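Local atomic coordinates of DNA replication and repair protein RecF (Caldanaerobacter subterraneus subsp. tengcongensis, PDB entry 5Z67), a protein that probably binds ATP and single-stranded DNA and acts as a recombination mediator in the RecFOR pathway of DNA repair. Residues Val27-Gly32 with Ser348-Asp353; Thr117-Pro122 with Val313-Asp318. One frame throughout, in Å; residues are numbered along the deposited sequence.

Both contacts belong to one mixed beta sheet of the ATPase domain, yet they join its parts in different ways. Interaction 2 pairs two neighbouring strands, 117-120 and 313-316, its centre about 11 Å from that of the chain, and most of its touching residues are buried. Interaction 1 lies farther out, its centre about 25 Å from that of the chain, and sets strand 27-31 against the loop that leads into strand 354-359. The centres of interactions 1 and 2 are about 14 Å apart, and the two do not touch. Regular backbone bonding and aliphatic packing dominate the inner contact, whereas the outer one relies on an aspartate carboxylate, a glycine and a small apolar patch.

Interaction 1: Val27-Gly32 with Ser348-Asp353; sequences VNLIYG and SDVEGD
Asp353 holds Val27 at two points, and the first is a side-chain bond to the backbone: OD2 of Asp353 accepts the amide N of Val27 at 2.6 Å, nearly straight at 167°, through the lone pair turned away from the other carboxylate oxygen. The second runs the other way, from Asp353 N to Val27 O at 2.9 Å, and is more bent, at 132°. With its CG beside its own backbone N (chi1 -62°), Asp353 presents carboxylate and amide to the same residue.

The packing is tight around Gly352. Val27 CG1 lies 3.7 Å from its CA, a beta carbon on that glycine would clash with Leu29 CB, and the backbone angles would also press such a carbon against the carbonyl O of Glu351, which by itself calls for glycine. Beyond it, the CD2 branch of Leu29 meets CG2 of Val350 at 3.6 Å, the two side chains crossing at a slant. Val350 also rests on Lys328 and Leu332 of helix 325-334, which makes this the buried end of the contact.

The solvent side is looser. The beta carbon of Glu351 points away from strand 27-31, and the residue is exposed, while Asp349 makes a salt bridge with Lys328 without touching the strand. Asp353, too, is exposed, although one of its oxygens is engaged.

Strand 354-359 begins directly afterwards, and Cys354 is bonded through its backbone to Val27 and by a disulfide to Cys24. The chemistry thus implies that polar bonds set the position of the loop end at Val27, whereas apolar contact secures its middle against Leu29.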
# COMPACT_ATOMS: atom_id res chain seq x y z
N VAL A 27 -6.81 -5.88 20.70
CA VAL A 27 -7.71 -6.21 19.61
C VAL A 27 -9.02 -5.46 19.73
O VAL A 27 -9.74 -5.58 20.75
CB VAL A 27 -7.97 -7.74 19.56
CG1 VAL A 27 -8.98 -8.12 18.48
CG2 VAL A 27 -6.68 -8.46 19.33
N ASN A 28 -9.34 -4.68 18.71
CA ASN A 28 -10.66 -4.05 18.65
C ASN A 28 -11.51 -4.84 17.68
O ASN A 28 -11.31 -4.76 16.46
CB ASN A 28 -10.56 -2.59 18.24
CG ASN A 28 -9.87 -1.74 19.28
OD1 ASN A 28 -10.54 -1.05 20.05
ND2 ASN A 28 -8.53 -1.77 19.31
N LEU A 29 -12.42 -5.63 18.22
CA LEU A 29 -13.29 -6.47 17.43
C LEU A 29 -14.47 -5.64 16.95
O LEU A 29 -15.24 -5.11 17.77
CB LEU A 29 -13.75 -7.67 18.25
CG LEU A 29 -14.44 -8.88 17.61
CD1 LEU A 29 -15.93 -8.66 17.33
CD2 LEU A 29 -13.71 -9.33 16.35
N ILE A 30 -14.61 -5.49 15.64
CA ILE A 30 -15.79 -4.83 15.10
C ILE A 30 -16.64 -5.84 14.36
O ILE A 30 -16.25 -6.35 13.31
CB ILE A 30 -15.42 -3.68 14.15
CG1 ILE A 30 -14.64 -2.60 14.90
CG2 ILE A 30 -16.67 -3.11 13.50
CD1 ILE A 30 -13.21 -2.59 14.51
N TYR A 31 -17.81 -6.15 14.91
CA TYR A 31 -18.65 -7.14 14.26
C TYR A 31 -19.98 -6.54 13.84
O TYR A 31 -20.43 -5.54 14.40
CB TYR A 31 -18.85 -8.36 15.17
CG TYR A 31 -19.98 -8.24 16.16
CD1 TYR A 31 -19.82 -7.51 17.33
CD2 TYR A 31 -21.20 -8.86 15.93
CE1 TYR A 31 -20.85 -7.41 18.25
CE2 TYR A 31 -22.24 -8.77 16.84
CZ TYR A 31 -22.06 -8.04 18.00
OH TYR A 31 -23.09 -7.93 18.90
N GLY A 32 -20.60 -7.15 12.84
CA GLY A 32 -21.86 -6.68 12.32
C GLY A 32 -22.23 -7.51 11.11
O GLY A 32 -21.45 -8.36 10.66
N SER A 348 -18.35 -14.07 18.85
CA SER A 348 -17.76 -15.14 19.65
C SER A 348 -16.40 -15.64 19.16
O SER A 348 -15.51 -15.93 19.97
CB SER A 348 -18.75 -16.31 19.72
OG SER A 348 -19.80 -16.16 18.77
N ASP A 349 -16.23 -15.74 17.84
CA ASP A 349 -15.12 -16.49 17.25
C ASP A 349 -13.73 -16.08 17.74
O ASP A 349 -12.97 -16.90 18.27
CB ASP A 349 -15.18 -16.38 15.73
CG ASP A 349 -14.28 -17.40 15.05
OD1 ASP A 349 -13.08 -17.11 14.88
OD2 ASP A 349 -14.78 -18.49 14.71
N VAL A 350 -13.38 -14.82 17.54
CA VAL A 350 -12.17 -14.29 18.16
C VAL A 350 -12.63 -13.32 19.26
O VAL A 350 -13.58 -12.56 19.05
CB VAL A 350 -11.23 -13.63 17.12
CG1 VAL A 350 -11.03 -14.56 15.93
CG2 VAL A 350 -11.76 -12.33 16.65
N GLU A 351 -12.01 -13.38 20.43
CA GLU A 351 -12.56 -12.68 21.59
C GLU A 351 -12.42 -11.16 21.45
O GLU A 351 -13.42 -10.46 21.28
CB GLU A 351 -11.95 -13.19 22.91
CG GLU A 351 -10.44 -13.47 22.91
CD GLU A 351 -9.97 -14.23 24.17
OE1 GLU A 351 -10.83 -14.80 24.88
OE2 GLU A 351 -8.75 -14.25 24.45
N GLY A 352 -11.20 -10.64 21.48
CA GLY A 352 -11.03 -9.20 21.36
C GLY A 352 -11.03 -8.49 22.71
O GLY A 352 -11.78 -8.87 23.62
N ASP A 353 -10.18 -7.48 22.84
CA ASP A 353 -10.05 -6.75 24.10
C ASP A 353 -11.19 -5.76 24.29
O ASP A 353 -11.63 -5.50 25.41
CB ASP A 353 -8.70 -6.02 24.15
CG ASP A 353 -7.52 -6.99 24.09
OD1 ASP A 353 -7.20 -7.60 25.14
OD2 ASP A 353 -6.93 -7.15 23.00

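Interaction 2: Thr117-Pro122 with Val313-Asp318; sequences TVIFSP and VLLLDD
Val118 uses both its amide and its carbonyl at the start of a parallel ladder: Val118 N donates to Val313 O at 3.0 Å, and Val118 O accepts Leu315 N at 2.9 Å. Leu315 O takes the amide of Phe120 at 2.7 Å, nearly straight at 175°, and Phe120 O receives Asp317 N at 2.8 Å. The intervening groups look elsewhere: Ile119 O accepts Lys297 NZ, Ser121 N donates to an oxygen of Asp124, and the backbone of Leu314 bonds to Gln339 and Phe341 and that of Leu316 to Phe341 and Thr343, in or beside strand 340-344. The hydroxyl of Thr117 pairs with Arg46 and Ser49 of helix 35-50.

Side chains alternate between the faces. Ile119 crosses Leu315 on one, CB to CB at 4.1 Å. On the other, Phe120 and Leu316 run side by side, their CD1 atoms 3.8 Å apart. Phe120 CG lies beside its own backbone N (chi1 -59°), a turn that brings Leu315 O close to the ring edge, 3.5 Å from CD1. Replaced by an alanine, Phe120 would lose its ring, and Leu316 would probably be left with a gap beside its CD1 branch.

The run of aliphatic residues ending in Asp317 and Asp318 has the form of a Walker B strand. Asp317 reaches Ser39 of the predicted ATP site and bonds weakly to Thr343, consistent with a P-loop ABC-type ATPase.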
# COMPACT_ATOMS: atom_id res chain seq x y z
N THR A 117 -0.17 2.11 9.39
CA THR A 117 -1.02 0.95 9.48
C THR A 117 -0.57 -0.10 8.48
O THR A 117 0.17 0.18 7.53
CB THR A 117 -2.51 1.29 9.20
OG1 THR A 117 -2.63 1.97 7.94
CG2 THR A 117 -3.08 2.19 10.31
N VAL A 118 -0.95 -1.34 8.70
CA VAL A 118 -0.86 -2.33 7.65
C VAL A 118 -2.23 -3.00 7.57
O VAL A 118 -2.80 -3.41 8.59
CB VAL A 118 0.27 -3.38 7.87
CG1 VAL A 118 1.62 -2.71 7.98
CG2 VAL A 118 0.01 -4.22 9.09
N ILE A 119 -2.80 -3.04 6.36
CA ILE A 119 -4.14 -3.58 6.21
C ILE A 119 -4.04 -4.92 5.53
O ILE A 119 -3.33 -5.08 4.54
CB ILE A 119 -5.09 -2.60 5.44
CG1 ILE A 119 -6.47 -3.23 5.21
CG2 ILE A 119 -4.47 -2.13 4.14
CD1 ILE A 119 -7.59 -2.21 5.06
N PHE A 120 -4.70 -5.89 6.14
CA PHE A 120 -4.84 -7.24 5.63
C PHE A 120 -6.25 -7.37 5.03
O PHE A 120 -7.23 -6.92 5.64
CB PHE A 120 -4.65 -8.29 6.74
CG PHE A 120 -3.30 -8.24 7.45
CD1 PHE A 120 -2.99 -7.20 8.32
CD2 PHE A 120 -2.37 -9.26 7.27
CE1 PHE A 120 -1.77 -7.17 9.00
CE2 PHE A 120 -1.15 -9.24 7.96
CZ PHE A 120 -0.85 -8.19 8.81
N SER A 121 -6.36 -7.99 3.86
CA SER A 121 -7.66 -8.37 3.34
C SER A 121 -7.54 -9.66 2.53
O SER A 121 -6.43 -10.02 2.10
CB SER A 121 -8.25 -7.24 2.47
OG SER A 121 -7.41 -6.97 1.37
N PRO A 122 -8.67 -10.35 2.31
CA PRO A 122 -8.62 -11.53 1.43
C PRO A 122 -8.18 -11.19 0.01
O PRO A 122 -7.69 -12.08 -0.68
CB PRO A 122 -10.07 -12.05 1.46
CG PRO A 122 -10.89 -10.90 1.93
CD PRO A 122 -10.01 -10.14 2.88
N VAL A 313 -0.33 0.16 13.45
CA VAL A 313 -1.66 -0.30 13.84
C VAL A 313 -2.11 -1.30 12.78
O VAL A 313 -1.83 -1.12 11.60
CB VAL A 313 -2.66 0.91 13.94
CG1 VAL A 313 -4.10 0.43 14.01
CG2 VAL A 313 -2.33 1.79 15.16
N LEU A 314 -2.77 -2.39 13.17
CA LEU A 314 -3.12 -3.41 12.18
C LEU A 314 -4.61 -3.41 11.85
O LEU A 314 -5.46 -3.41 12.75
CB LEU A 314 -2.70 -4.80 12.65
CG LEU A 314 -1.35 -4.87 13.35
CD1 LEU A 314 -1.06 -6.31 13.73
CD2 LEU A 314 -0.24 -4.34 12.45
N LEU A 315 -4.92 -3.40 10.56
CA LEU A 315 -6.31 -3.47 10.13
C LEU A 315 -6.54 -4.80 9.44
O LEU A 315 -5.84 -5.16 8.50
CB LEU A 315 -6.68 -2.32 9.18
CG LEU A 315 -6.19 -0.92 9.56
CD1 LEU A 315 -6.59 0.07 8.49
CD2 LEU A 315 -6.78 -0.52 10.89
N LEU A 316 -7.52 -5.55 9.92
CA LEU A 316 -7.80 -6.83 9.32
C LEU A 316 -9.22 -6.84 8.80
O LEU A 316 -10.16 -7.00 9.55
CB LEU A 316 -7.58 -7.95 10.32
CG LEU A 316 -6.12 -8.34 10.49
CD1 LEU A 316 -5.35 -7.33 11.35
CD2 LEU A 316 -6.05 -9.75 11.09
N ASP A 317 -9.35 -6.65 7.50
CA ASP A 317 -10.67 -6.53 6.92
C ASP A 317 -11.22 -7.87 6.50
O ASP A 317 -10.86 -8.39 5.43
CB ASP A 317 -10.65 -5.57 5.73
CG ASP A 317 -12.04 -5.27 5.20
OD1 ASP A 317 -13.03 -5.40 5.96
OD2 ASP A 317 -12.15 -4.89 4.02
N ASP A 318 -12.05 -8.45 7.36
CA ASP A 318 -12.82 -9.65 7.04
C ASP A 318 -11.91 -10.81 6.62
O ASP A 318 -12.16 -11.50 5.64
CB ASP A 318 -13.85 -9.33 5.95
CG ASP A 318 -14.86 -10.44 5.74
OD1 ASP A 318 -15.29 -11.07 6.74
OD2 ASP A 318 -15.21 -10.68 4.56